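Local atomic coordinates of putative exonuclease (Eubacterium rectale, PDB entry 3L0A), a protein that is a putative exonuclease of the PD-(D/E)XK nuclease clan, probably acting as a hydrolase, and carries a zinc ion held by four cysteines. Residues Y24-G29 with E37-E42; E102-F107 with P202-I207; V117-E122 with E179-N184; G138-D143 with P190-G195. All coordinates share one frame; numbering follows the deposited sequence.

Contact 1 (Y24-G29 with E37-E42); sequences YKDFAG and EFYGME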
loop_
_atom_site.group_PDB
_atom_site.type_symbol
_atom_site.label_atom_id
_atom_site.label_comp_id
_atom_site.label_asym_id
_atom_site.label_seq_id
_atom_site.Cartn_x
_atom_site.Cartn_y
_atom_site.Cartn_z
ATOM N N TYR A 24 -12.564 24.391 -13.360
ATOM C CA TYR A 24 -13.098 23.501 -14.357
ATOM C C TYR A 24 -13.015 22.061 -13.886
ATOM O O TYR A 24 -13.997 21.342 -13.944
ATOM C CB TYR A 24 -12.314 23.664 -15.649
ATOM C CG TYR A 24 -12.579 22.598 -16.671
ATOM C CD1 TYR A 24 -13.686 22.675 -17.503
ATOM C CD2 TYR A 24 -11.716 21.517 -16.811
ATOM C CE1 TYR A 24 -13.937 21.703 -18.427
ATOM C CE2 TYR A 24 -11.962 20.524 -17.745
ATOM C CZ TYR A 24 -13.080 20.625 -18.553
ATOM O OH TYR A 24 -13.317 19.663 -19.507
ATOM N N LYS A 25 -11.833 21.644 -13.420
ATOM C CA LYS A 25 -11.642 20.293 -12.948
ATOM C C LYS A 25 -12.586 19.914 -11.773
ATOM O O LYS A 25 -13.024 18.760 -11.695
ATOM C CB LYS A 25 -10.169 20.049 -12.562
ATOM C CG LYS A 25 -9.151 20.015 -13.723
ATOM C CD LYS A 25 -7.732 19.915 -13.173
ATOM C CE LYS A 25 -6.689 19.570 -14.233
ATOM N NZ LYS A 25 -5.381 19.101 -13.600
ATOM N N ASP A 26 -12.903 20.861 -10.877
ATOM C CA ASP A 26 -13.878 20.591 -9.795
ATOM C C ASP A 26 -15.151 20.013 -10.423
ATOM O O ASP A 26 -15.639 18.934 -10.039
ATOM C CB ASP A 26 -14.231 21.854 -8.987
ATOM C CG ASP A 26 -13.065 22.395 -8.122
ATOM O OD1 ASP A 26 -12.144 21.604 -7.717
ATOM O OD2 ASP A 26 -13.090 23.640 -7.841
ATOM N N PHE A 27 -15.648 20.704 -11.444
ATOM C CA PHE A 27 -16.813 20.232 -12.154
ATOM C C PHE A 27 -16.526 19.039 -13.041
ATOM O O PHE A 27 -17.240 18.040 -12.940
ATOM C CB PHE A 27 -17.453 21.360 -12.948
ATOM C CG PHE A 27 -18.105 22.391 -12.092
ATOM C CD1 PHE A 27 -19.395 22.191 -11.611
ATOM C CD2 PHE A 27 -17.435 23.545 -11.737
ATOM C CE1 PHE A 27 -20.021 23.158 -10.803
ATOM C CE2 PHE A 27 -18.039 24.514 -10.953
ATOM C CZ PHE A 27 -19.332 24.322 -10.478
ATOM N N ALA A 28 -15.479 19.096 -13.868
ATOM C CA ALA A 28 -15.324 18.108 -14.955
ATOM C C ALA A 28 -14.460 16.899 -14.634
ATOM O O ALA A 28 -14.595 15.856 -15.291
ATOM C CB ALA A 28 -14.818 18.755 -16.195
ATOM N N GLY A 29 -13.572 17.028 -13.649
ATOM C CA GLY A 29 -12.772 15.896 -13.169
ATOM C C GLY A 29 -11.611 15.541 -14.103
ATOM O O GLY A 29 -11.421 16.128 -15.176
ATOM N N GLU A 37 -20.154 18.002 -9.337
ATOM C CA GLU A 37 -20.690 19.358 -9.548
ATOM C C GLU A 37 -21.010 20.084 -8.220
ATOM O O GLU A 37 -20.692 21.262 -8.040
ATOM C CB GLU A 37 -21.930 19.273 -10.456
ATOM C CG GLU A 37 -21.617 18.615 -11.806
ATOM C CD GLU A 37 -22.743 18.661 -12.830
ATOM O OE1 GLU A 37 -23.909 18.743 -12.434
ATOM O OE2 GLU A 37 -22.447 18.609 -14.051
ATOM N N PHE A 38 -21.645 19.347 -7.317
ATOM C CA PHE A 38 -21.965 19.786 -5.971
ATOM C C PHE A 38 -20.727 20.315 -5.258
ATOM O O PHE A 38 -20.721 21.438 -4.790
ATOM C CB PHE A 38 -22.551 18.584 -5.234
ATOM C CG PHE A 38 -22.930 18.855 -3.810
ATOM C CD1 PHE A 38 -23.955 19.744 -3.506
ATOM C CD2 PHE A 38 -22.292 18.201 -2.774
ATOM C CE1 PHE A 38 -24.298 19.992 -2.182
ATOM C CE2 PHE A 38 -22.628 18.446 -1.461
ATOM C CZ PHE A 38 -23.615 19.334 -1.156
ATOM N N TYR A 39 -19.670 19.496 -5.199
ATOM C CA TYR A 39 -18.400 19.915 -4.615
ATOM C C TYR A 39 -17.931 21.240 -5.173
ATOM O O TYR A 39 -17.470 22.117 -4.435
ATOM C CB TYR A 39 -17.342 18.843 -4.854
ATOM C CG TYR A 39 -15.902 19.234 -4.576
ATOM C CD1 TYR A 39 -15.436 19.404 -3.285
ATOM C CD2 TYR A 39 -15.005 19.392 -5.618
ATOM C CE1 TYR A 39 -14.089 19.743 -3.025
ATOM C CE2 TYR A 39 -13.643 19.714 -5.383
ATOM C CZ TYR A 39 -13.198 19.890 -4.086
ATOM O OH TYR A 39 -11.884 20.229 -3.864
ATOM N N GLY A 40 -18.082 21.389 -6.480
ATOM C CA GLY A 40 -17.689 22.601 -7.145
ATOM C C GLY A 40 -18.504 23.823 -6.764
ATOM O O GLY A 40 -17.970 24.951 -6.749
HETATM N N MSE A 41 -19.788 23.596 -6.493
HETATM C CA MSE A 41 -20.719 24.683 -6.138
HETATM C C MSE A 41 -20.571 25.020 -4.652
HETATM O O MSE A 41 -20.568 26.178 -4.287
HETATM C CB MSE A 41 -22.164 24.279 -6.444
HETATM C CG MSE A 41 -22.491 24.222 -7.936
HETATM SE SE MSE A 41 -22.394 25.947 -8.779
HETATM C CE MSE A 41 -24.206 26.506 -8.324
ATOM N N GLU A 42 -20.382 24.012 -3.796
ATOM C CA GLU A 42 -20.089 24.268 -2.394
ATOM C C GLU A 42 -18.753 25.020 -2.157
ATOM O O GLU A 42 -18.665 25.860 -1.253
ATOM C CB GLU A 42 -20.127 22.956 -1.623
ATOM C CG GLU A 42 -21.487 22.297 -1.683
ATOM C CD GLU A 42 -22.562 23.172 -1.109
ATOM O OE1 GLU A 42 -22.609 23.308 0.126
ATOM O OE2 GLU A 42 -23.386 23.718 -1.883
HETATM O O HOH W 1 -15.250 25.331 -7.622
#
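Phe27 reaches from helix 21-28 onto the first turn of helix 37-45. Its ring sets one face over Gly40 CA, with CZ 3.8 Å from Gly40 C, and CE1 comes to 3.4 Å from Glu37 O. The selenium of Met41, a selenomethionine, sits at the ring edge, SE 3.9 Å from Phe27 CZ, a Met-aromatic contact. An alanine here would strip that ring away, which would probably leave Met41 SE without its aromatic neighbour and open a gap in front of Gly40. With CG anti to its carbonyl carbon (chi1 -70°), Phe27 swings its ring to the neighbouring helix.

The preceding residue, Asp26, brings OD1 to 3.4 Å from Tyr39 CE2, carboxylate and ring nearly perpendicular. A water ties Asp26 OD2 (2.8 Å) to Gly40 O, and Lys43 forms a salt bridge with the same carboxylate oxygen. A CB at position 40 would press on Phe27 CZ. The axes of segments 24-28 and 37-42 approach to 7.7 Å, 147° apart. The side chain of Tyr39, whose OH bonds Asp50, lies about 4 Å from those of zinc ligands Cys36 and Cys244: a roughly antiparallel helix pair, joined by a short loop, beside a four-cysteine zinc site.

Contact 2 (E102-F107 with P202-I207); sequences ERDEYF and PDIRII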
loop_
_atom_site.group_PDB
_atom_site.type_symbol
_atom_site.label_atom_id
_atom_site.label_comp_id
_atom_site.label_asym_id
_atom_site.label_seq_id
_atom_site.Cartn_x
_atom_site.Cartn_y
_atom_site.Cartn_z
ATOM N N GLU A 102 18.354 23.219 -8.439
ATOM C CA GLU A 102 19.244 24.360 -8.606
ATOM C C GLU A 102 20.586 23.988 -9.177
ATOM O O GLU A 102 21.192 24.790 -9.820
ATOM C CB GLU A 102 19.430 25.104 -7.295
ATOM C CG GLU A 102 18.284 26.045 -7.037
ATOM C CD GLU A 102 18.511 26.974 -5.870
ATOM O OE1 GLU A 102 19.126 26.573 -4.854
ATOM O OE2 GLU A 102 18.044 28.119 -5.969
ATOM N N ARG A 103 21.067 22.774 -8.970
ATOM C CA ARG A 103 22.356 22.399 -9.546
ATOM C C ARG A 103 22.314 21.924 -11.031
ATOM O O ARG A 103 23.360 21.546 -11.598
ATOM C CB ARG A 103 23.084 21.406 -8.634
ATOM C CG ARG A 103 22.625 19.996 -8.616
ATOM C CD ARG A 103 23.480 19.214 -7.606
ATOM N NE ARG A 103 23.031 17.821 -7.494
ATOM C CZ ARG A 103 23.285 16.844 -8.379
ATOM N NH1 ARG A 103 24.017 17.072 -9.456
ATOM N NH2 ARG A 103 22.807 15.619 -8.165
ATOM N N ASP A 104 21.115 21.964 -11.641
ATOM C CA ASP A 104 20.926 21.694 -13.083
ATOM C C ASP A 104 20.675 22.972 -13.925
ATOM O O ASP A 104 19.583 23.528 -13.922
ATOM C CB ASP A 104 19.760 20.686 -13.267
ATOM C CG ASP A 104 19.707 20.081 -14.685
ATOM O OD1 ASP A 104 20.407 19.076 -14.918
ATOM O OD2 ASP A 104 18.976 20.620 -15.561
ATOM N N GLU A 105 21.681 23.421 -14.675
ATOM C CA GLU A 105 21.565 24.639 -15.488
ATOM C C GLU A 105 20.402 24.604 -16.460
ATOM O O GLU A 105 19.681 25.589 -16.606
ATOM C CB GLU A 105 22.854 24.918 -16.280
ATOM C CG GLU A 105 24.027 25.350 -15.421
ATOM C CD GLU A 105 25.146 26.046 -16.220
ATOM O OE1 GLU A 105 25.126 25.976 -17.472
ATOM O OE2 GLU A 105 26.019 26.686 -15.576
ATOM N N TYR A 106 20.236 23.483 -17.147
ATOM C CA TYR A 106 19.176 23.358 -18.143
ATOM C C TYR A 106 17.792 23.556 -17.484
ATOM O O TYR A 106 16.985 24.381 -17.917
ATOM C CB TYR A 106 19.266 21.999 -18.858
ATOM C CG TYR A 106 18.386 21.928 -20.106
ATOM C CD1 TYR A 106 18.709 22.635 -21.262
ATOM C CD2 TYR A 106 17.208 21.185 -20.108
ATOM C CE1 TYR A 106 17.895 22.580 -22.384
ATOM C CE2 TYR A 106 16.400 21.131 -21.227
ATOM C CZ TYR A 106 16.748 21.821 -22.347
ATOM O OH TYR A 106 15.911 21.750 -23.420
ATOM N N PHE A 107 17.552 22.852 -16.400
ATOM C CA PHE A 107 16.279 22.963 -15.704
ATOM C C PHE A 107 16.124 24.400 -15.247
ATOM O O PHE A 107 15.085 25.016 -15.484
ATOM C CB PHE A 107 16.244 21.982 -14.529
ATOM C CG PHE A 107 14.843 21.764 -13.873
ATOM C CD1 PHE A 107 14.154 22.795 -13.245
ATOM C CD2 PHE A 107 14.270 20.491 -13.850
ATOM C CE1 PHE A 107 12.924 22.574 -12.626
ATOM C CE2 PHE A 107 13.045 20.253 -13.222
ATOM C CZ PHE A 107 12.380 21.284 -12.613
ATOM N N PRO A 202 15.707 12.578 -6.093
ATOM C CA PRO A 202 14.669 13.070 -6.965
ATOM C C PRO A 202 14.971 12.860 -8.454
ATOM O O PRO A 202 16.092 13.042 -8.893
ATOM C CB PRO A 202 14.624 14.564 -6.647
ATOM C CG PRO A 202 15.305 14.704 -5.329
ATOM C CD PRO A 202 16.220 13.618 -5.184
ATOM N N ASP A 203 13.954 12.455 -9.188
ATOM C CA ASP A 203 13.964 12.397 -10.646
ATOM C C ASP A 203 13.661 13.788 -11.145
ATOM O O ASP A 203 12.675 14.352 -10.728
ATOM C CB ASP A 203 12.831 11.457 -11.086
ATOM C CG ASP A 203 13.013 10.882 -12.476
ATOM O OD1 ASP A 203 14.109 10.932 -13.021
ATOM O OD2 ASP A 203 12.028 10.343 -13.012
ATOM N N ILE A 204 14.477 14.345 -12.027
ATOM C CA ILE A 204 14.163 15.624 -12.672
ATOM C C ILE A 204 14.075 15.498 -14.203
ATOM O O ILE A 204 14.954 14.843 -14.815
ATOM C CB ILE A 204 15.211 16.773 -12.353
ATOM C CG1 ILE A 204 16.540 16.551 -13.103
ATOM C CG2 ILE A 204 15.396 16.956 -10.835
ATOM C CD1 ILE A 204 17.690 17.416 -12.658
ATOM N N ARG A 205 13.060 16.174 -14.791
ATOM C CA ARG A 205 12.801 16.226 -16.239
ATOM C C ARG A 205 12.108 17.521 -16.621
ATOM O O ARG A 205 11.235 17.989 -15.895
ATOM C CB ARG A 205 11.820 15.119 -16.681
ATOM C CG ARG A 205 12.292 13.696 -16.623
ATOM C CD ARG A 205 13.465 13.431 -17.474
ATOM N NE ARG A 205 13.871 12.024 -17.396
ATOM C CZ ARG A 205 14.857 11.505 -18.137
ATOM N NH1 ARG A 205 15.534 12.263 -18.997
ATOM N NH2 ARG A 205 15.169 10.220 -18.028
ATOM N N ILE A 206 12.444 18.046 -17.794
ATOM C CA ILE A 206 11.616 19.014 -18.518
ATOM C C ILE A 206 10.772 18.244 -19.533
ATOM O O ILE A 206 11.320 17.539 -20.376
ATOM C CB ILE A 206 12.496 20.052 -19.256
ATOM C CG1 ILE A 206 13.229 20.958 -18.261
ATOM C CG2 ILE A 206 11.651 20.948 -20.131
ATOM C CD1 ILE A 206 12.263 21.648 -17.162
ATOM N N ILE A 207 9.442 18.327 -19.451
ATOM C CA ILE A 207 8.572 17.574 -20.357
ATOM C C ILE A 207 7.749 18.520 -21.248
ATOM O O ILE A 207 6.897 19.253 -20.744
ATOM C CB ILE A 207 7.617 16.691 -19.589
ATOM C CG1 ILE A 207 8.385 15.800 -18.617
ATOM C CG2 ILE A 207 6.752 15.821 -20.551
ATOM C CD1 ILE A 207 7.819 15.733 -17.258
#
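Ile206 meets Phe107 over the face of its ring: the methyl CD1 of Ile206 stands 4.2 Å from the centroid of Phe107 and 14° off the normal, a CH-pi contact displaced toward the rim at CD2. Ile206 gets its CD1 there with a chain bent at both torsions. Phe107 has CG anti to the backbone N (chi1 -168°), which carries the ring from the helix start to the strand. Its CD2-CE2 side then lies obliquely against the strand, CD2 4.1 Å from Ile204 CB and CE2 3.9 Å from Arg205 O.

Two further pairs extend the contact. Tyr106 brings CE2 to 4.3 Å from Ile206 CG1 while its hydroxyl bonds that of Tyr110. Ile204, for its part, turns CG1 between its backbone N and carbonyl carbon (chi1 73°) and extends CD1 to Asp104, 3.9 Å from OD1.

Asp104 also works within its own segment: OD2 accepts from Phe107 N at 2.8 Å through its anti lone pair, and OD1 accepts from the backbone N of Leu253 of the second subunit. Both carboxylate oxygens are thus engaged, and the negative charge would probably be favoured by the helix N-terminus. Beyond Phe107, Ala194 and Ile101 continue the apolar packing.

Ile207 pairs in a parallel ladder with a strand of the second subunit, so the sheet continues across the interface. The contact is an N-capped helix start packed on the last strand of this chain's sheet, right beside a subunit boundary.

Contact 3 (V117-E122 with E179-N184); sequences VIMTGE and EIVRQN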
loop_
_atom_site.group_PDB
_atom_site.type_symbol
_atom_site.label_atom_id
_atom_site.label_comp_id
_atom_site.label_asym_id
_atom_site.label_seq_id
_atom_site.Cartn_x
_atom_site.Cartn_y
_atom_site.Cartn_z
ATOM N N VAL A 117 2.756 34.917 -12.898
ATOM C CA VAL A 117 2.177 35.926 -13.787
ATOM C C VAL A 117 0.700 35.667 -14.004
ATOM O O VAL A 117 0.345 34.601 -14.480
ATOM C CB VAL A 117 2.883 35.906 -15.174
ATOM C CG1 VAL A 117 2.339 37.010 -16.106
ATOM C CG2 VAL A 117 4.395 36.060 -14.987
ATOM N N ILE A 118 -0.148 36.650 -13.680
ATOM C CA ILE A 118 -1.614 36.529 -13.812
ATOM C C ILE A 118 -2.061 37.140 -15.137
ATOM O O ILE A 118 -1.681 38.264 -15.475
ATOM C CB ILE A 118 -2.369 37.253 -12.689
ATOM C CG1 ILE A 118 -1.886 36.796 -11.305
ATOM C CG2 ILE A 118 -3.855 37.025 -12.841
ATOM C CD1 ILE A 118 -2.253 37.765 -10.147
HETATM N N MSE A 119 -2.865 36.390 -15.884
HETATM C CA MSE A 119 -3.441 36.869 -17.168
HETATM C C MSE A 119 -4.940 36.546 -17.207
HETATM O O MSE A 119 -5.417 35.735 -16.415
HETATM C CB MSE A 119 -2.736 36.224 -18.378
HETATM C CG MSE A 119 -1.396 36.811 -18.698
HETATM SE SE MSE A 119 -0.861 36.436 -20.496
HETATM C CE MSE A 119 0.910 37.217 -20.414
ATOM N N THR A 120 -5.669 37.164 -18.130
ATOM C CA THR A 120 -7.130 37.011 -18.164
ATOM C C THR A 120 -7.613 36.845 -19.588
ATOM O O THR A 120 -6.940 37.302 -20.514
ATOM C CB THR A 120 -7.808 38.222 -17.458
ATOM O OG1 THR A 120 -8.016 37.875 -16.087
ATOM C CG2 THR A 120 -9.157 38.676 -18.120
ATOM N N GLY A 121 -8.771 36.189 -19.749
ATOM C CA GLY A 121 -9.361 35.957 -21.075
ATOM C C GLY A 121 -10.819 35.530 -21.127
ATOM O O GLY A 121 -11.521 35.505 -20.119
ATOM N N GLU A 122 -11.262 35.214 -22.341
ATOM C CA GLU A 122 -12.649 34.810 -22.631
ATOM C C GLU A 122 -12.567 33.498 -23.395
ATOM O O GLU A 122 -11.811 33.391 -24.356
ATOM C CB GLU A 122 -13.371 35.870 -23.488
ATOM C CG GLU A 122 -14.726 35.427 -24.134
ATOM C CD GLU A 122 -15.959 36.120 -23.540
ATOM O OE1 GLU A 122 -16.219 37.291 -23.887
ATOM O OE2 GLU A 122 -16.679 35.481 -22.745
ATOM N N GLU A 179 -3.719 29.239 -24.739
ATOM C CA GLU A 179 -4.755 30.005 -25.401
ATOM C C GLU A 179 -4.953 31.370 -24.770
ATOM O O GLU A 179 -5.105 32.342 -25.506
ATOM C CB GLU A 179 -6.077 29.215 -25.409
ATOM C CG GLU A 179 -7.353 29.978 -25.802
ATOM C CD GLU A 179 -7.289 30.670 -27.161
ATOM O OE1 GLU A 179 -6.420 30.334 -28.012
ATOM O OE2 GLU A 179 -8.140 31.566 -27.386
ATOM N N ILE A 180 -4.966 31.469 -23.442
ATOM C CA ILE A 180 -5.157 32.776 -22.782
ATOM C C ILE A 180 -3.977 33.710 -23.057
ATOM O O ILE A 180 -4.197 34.875 -23.367
ATOM C CB ILE A 180 -5.447 32.670 -21.267
ATOM C CG1 ILE A 180 -6.722 31.844 -21.018
ATOM C CG2 ILE A 180 -5.647 34.028 -20.628
ATOM C CD1 ILE A 180 -8.005 32.481 -21.526
ATOM N N VAL A 181 -2.742 33.195 -22.986
ATOM C CA VAL A 181 -1.549 33.956 -23.414
ATOM C C VAL A 181 -1.733 34.417 -24.873
ATOM O O VAL A 181 -1.409 35.562 -25.238
ATOM C CB VAL A 181 -0.219 33.115 -23.253
ATOM C CG1 VAL A 181 0.991 33.810 -23.857
ATOM C CG2 VAL A 181 0.076 32.740 -21.741
ATOM N N ARG A 182 -2.279 33.541 -25.703
ATOM C CA ARG A 182 -2.463 33.891 -27.083
ATOM C C ARG A 182 -3.441 35.042 -27.226
ATOM O O ARG A 182 -3.276 35.829 -28.109
ATOM C CB ARG A 182 -2.927 32.700 -27.910
ATOM C CG ARG A 182 -2.837 32.951 -29.426
ATOM C CD ARG A 182 -3.617 31.908 -30.239
ATOM N NE ARG A 182 -5.022 31.948 -29.876
ATOM C CZ ARG A 182 -5.884 32.886 -30.259
ATOM N NH1 ARG A 182 -5.517 33.875 -31.064
ATOM N NH2 ARG A 182 -7.137 32.833 -29.845
ATOM N N GLN A 183 -4.444 35.154 -26.360
ATOM C CA GLN A 183 -5.407 36.265 -26.460
ATOM C C GLN A 183 -4.848 37.596 -25.926
ATOM O O GLN A 183 -5.389 38.652 -26.221
ATOM C CB GLN A 183 -6.697 35.948 -25.700
ATOM C CG GLN A 183 -7.440 34.701 -26.146
ATOM C CD GLN A 183 -8.665 34.435 -25.301
ATOM O OE1 GLN A 183 -9.042 35.251 -24.470
ATOM N NE2 GLN A 183 -9.292 33.287 -25.505
ATOM N N ASN A 184 -3.784 37.532 -25.121
ATOM C CA ASN A 184 -3.111 38.728 -24.600
ATOM C C ASN A 184 -1.928 39.106 -25.469
ATOM O O ASN A 184 -1.698 40.267 -25.699
ATOM C CB ASN A 184 -2.576 38.487 -23.178
ATOM C CG ASN A 184 -3.673 38.431 -22.121
ATOM O OD1 ASN A 184 -4.221 39.456 -21.708
ATOM N ND2 ASN A 184 -3.968 37.241 -21.657
HETATM O O HOH W 2 -4.880 39.545 -18.958
#
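Gln183 NE2 is held from two directions: it donates to Glu122 O at 2.8 Å across the contact and to Glu179 OE2 at 2.8 Å one helical turn back, the latter bond nearly straight at 173°. The other end of the same amide, OE1, accepts from Glu122 N at 3.1 Å, in the carbonyl plane and on a lone pair. One side chain therefore satisfies both backbone groups of Glu122, much as a partner strand would. The extended chain beyond CG lets the amide reach that far. Glu179 is itself fixed by Arg182, which grips it side-on with NE and NH2, one nitrogen to each oxygen, so the salt bridge is a second shell behind the glutamine. A leucine in place of Gln183 would probably leave Glu122 N and O without these partners and take one donor from Glu179.

Asn184 makes the second link. Its ND2 gives a more bent bond to Thr120 O at 3.2 Å, and also donates to Ile180 O in its own helix. A water joins Asn184 OD1 (2.8 Å) to Thr120 N. The selenomethionine Met119 runs alongside Asn184, the two pointing opposite ways, SE 3.4 Å from Asn184 ND2, and touches Val181 CG2.

Gly121 lies where any CB would collide with Ile180 CD1 and Gln183 OE1, so the strand can come close.

Segment 179-184 of helix 170-185 crosses segment 117-122 of strand 114-123 at 86°, the axes approaching to 7.5 Å. Strand 126-136, antiparallel to 114-123, continues the packing surface, with Val181 also reaching its Met132.

Contact 4 (G138-D143 with P190-G195); sequences GVAIVD and PFFIAG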
loop_
_atom_site.group_PDB
_atom_site.type_symbol
_atom_site.label_atom_id
_atom_site.label_comp_id
_atom_site.label_asym_id
_atom_site.label_seq_id
_atom_site.Cartn_x
_atom_site.Cartn_y
_atom_site.Cartn_z
ATOM N N GLY A 138 7.329 35.397 -25.224
ATOM C CA GLY A 138 7.697 35.040 -26.584
ATOM C C GLY A 138 8.456 33.736 -26.750
ATOM O O GLY A 138 8.894 33.439 -27.862
ATOM N N VAL A 139 8.591 32.936 -25.682
ATOM C CA VAL A 139 9.300 31.642 -25.794
ATOM C C VAL A 139 8.583 30.434 -25.131
ATOM O O VAL A 139 8.454 29.388 -25.754
ATOM C CB VAL A 139 10.845 31.728 -25.396
ATOM C CG1 VAL A 139 11.443 33.202 -25.547
ATOM C CG2 VAL A 139 11.114 31.225 -24.058
ATOM N N ALA A 140 8.097 30.554 -23.902
ATOM C CA ALA A 140 7.533 29.377 -23.241
ATOM C C ALA A 140 6.768 29.675 -21.998
ATOM O O ALA A 140 7.026 30.661 -21.335
ATOM C CB ALA A 140 8.624 28.383 -22.911
ATOM N N ILE A 141 5.844 28.750 -21.701
ATOM C CA ILE A 141 5.047 28.683 -20.487
ATOM C C ILE A 141 5.513 27.423 -19.753
ATOM O O ILE A 141 5.469 26.311 -20.315
ATOM C CB ILE A 141 3.551 28.527 -20.837
ATOM C CG1 ILE A 141 3.079 29.658 -21.758
ATOM C CG2 ILE A 141 2.713 28.549 -19.591
ATOM C CD1 ILE A 141 1.821 29.329 -22.573
ATOM N N VAL A 142 5.969 27.585 -18.513
ATOM C CA VAL A 142 6.549 26.480 -17.748
ATOM C C VAL A 142 5.728 26.370 -16.459
ATOM O O VAL A 142 5.377 27.386 -15.817
ATOM C CB VAL A 142 8.066 26.717 -17.443
ATOM C CG1 VAL A 142 8.728 25.520 -16.789
ATOM C CG2 VAL A 142 8.860 27.020 -18.740
ATOM N N ASP A 143 5.404 25.132 -16.101
ATOM C CA ASP A 143 4.758 24.847 -14.838
ATOM C C ASP A 143 5.578 23.851 -14.050
ATOM O O ASP A 143 5.904 22.769 -14.566
ATOM C CB ASP A 143 3.375 24.259 -15.061
ATOM C CG ASP A 143 2.458 24.574 -13.928
ATOM O OD1 ASP A 143 1.884 25.684 -13.964
ATOM O OD2 ASP A 143 2.380 23.776 -12.989
ATOM N N PRO A 190 4.796 27.149 -26.639
ATOM C CA PRO A 190 4.893 25.778 -26.163
ATOM C C PRO A 190 4.771 25.668 -24.633
ATOM O O PRO A 190 5.114 26.610 -23.895
ATOM C CB PRO A 190 6.294 25.347 -26.629
ATOM C CG PRO A 190 7.056 26.564 -26.729
ATOM C CD PRO A 190 6.104 27.633 -27.132
ATOM N N PHE A 191 4.297 24.504 -24.169
ATOM C CA PHE A 191 4.045 24.271 -22.766
ATOM C C PHE A 191 4.937 23.128 -22.298
ATOM O O PHE A 191 4.965 22.051 -22.911
ATOM C CB PHE A 191 2.573 23.938 -22.556
ATOM C CG PHE A 191 2.196 23.751 -21.117
ATOM C CD1 PHE A 191 2.040 24.842 -20.282
ATOM C CD2 PHE A 191 1.987 22.479 -20.598
ATOM C CE1 PHE A 191 1.733 24.677 -18.942
ATOM C CE2 PHE A 191 1.660 22.305 -19.286
ATOM C CZ PHE A 191 1.519 23.413 -18.448
ATOM N N PHE A 192 5.673 23.409 -21.219
ATOM C CA PHE A 192 6.573 22.481 -20.553
ATOM C C PHE A 192 6.212 22.349 -19.075
ATOM O O PHE A 192 5.930 23.348 -18.403
ATOM C CB PHE A 192 7.990 23.008 -20.616
ATOM C CG PHE A 192 8.516 23.220 -22.009
ATOM C CD1 PHE A 192 8.348 24.441 -22.651
ATOM C CD2 PHE A 192 9.215 22.202 -22.664
ATOM C CE1 PHE A 192 8.841 24.641 -23.951
ATOM C CE2 PHE A 192 9.750 22.409 -23.949
ATOM C CZ PHE A 192 9.550 23.634 -24.592
ATOM N N ILE A 193 6.218 21.116 -18.591
ATOM C CA ILE A 193 6.170 20.807 -17.170
ATOM C C ILE A 193 7.578 20.568 -16.683
ATOM O O ILE A 193 8.341 19.786 -17.273
ATOM C CB ILE A 193 5.296 19.571 -16.909
ATOM C CG1 ILE A 193 3.821 19.932 -17.163
ATOM C CG2 ILE A 193 5.495 19.059 -15.480
ATOM C CD1 ILE A 193 2.895 18.740 -17.375
ATOM N N ALA A 194 7.966 21.293 -15.644
ATOM C CA ALA A 194 9.284 21.117 -15.061
ATOM C C ALA A 194 9.044 20.233 -13.848
ATOM O O ALA A 194 8.664 20.721 -12.783
ATOM C CB ALA A 194 9.898 22.485 -14.665
ATOM N N GLY A 195 9.210 18.925 -14.017
ATOM C CA GLY A 195 8.896 17.984 -12.968
ATOM C C GLY A 195 10.060 17.571 -12.081
ATOM O O GLY A 195 11.189 17.321 -12.580
#
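This is the parallel pairing of strands 140-147 and 191-197, the two strands joined by a long crossover that includes helix 170-185 and a small two-stranded hairpin, in the sheet of what is taken to be a PD-(D/E)XK nuclease fold. Ile141 straddles Phe191: its N donates to Pro190 O at 3.2 Å and its O accepts from Phe192 N at 3.0 Å. Asp143, two residues on, repeats the pattern around Ile193, N to Phe192 O and O from Ala194 N at 2.8 Å, the last bond tilted well out of the carbonyl plane. Val139 and Ala140 form a classic beta bulge opposite Ile136, at the start of the pairing, where Val139 O lies against Pro190 CD.

On the face carrying Ile141, Phe191 and Asp143, Phe191 holds CG anti to its backbone N (chi1 -177°). That lays its ring along the neighbouring strand: Ile141 CG2 meets the ring at its edge, in plane, 3.8 Å from CD1, and CZ comes to 4.0 Å from Asp143 CB. Helix 170-185 covers this face, Val181 on Ile141 and Tyr177 on Asp143.

The other face has Phe192 with CE1 3.9 Å from Ala140 CB, and Val142 CG1 3.9 Å from Ala194 CB. Tyr110 meets the Phe192 ring edge-to-face, and Pro256 of the second subunit packs on it too.

Asp143 and Lys145 are consistent with the (D/E)-x-K pair of such nucleases, with Asp133 nearby. Asp143 OD2 forms a salt bridge with Lys145 NZ and a hydrogen bond with O1 of a Tris molecule, probably from the crystallisation liquor.

Contacts 2 and 4 share one stretch of sheet: their centres are 13 Å apart, Ile207 N lies 2.8 Å from Ile193 O, and Phe107 CZ packs 3.4 Å from Ala194 CB. Contact 3 adjoins contact 4 on the face of helix 170-185, where Val181 CG2 sits 3.9 Å from Ile141 CD1; along the chain the two cross. Contact 4 is nested within the loop closed by contact 2. Contact 1 stands apart, its centre about 34 Å from that of contact 2 and 26 Å from that of contact 4. It flanks the zinc, whereas contact 4 carries Asp143, which may belong to the nuclease site of this family; the two sites appear to lie apart.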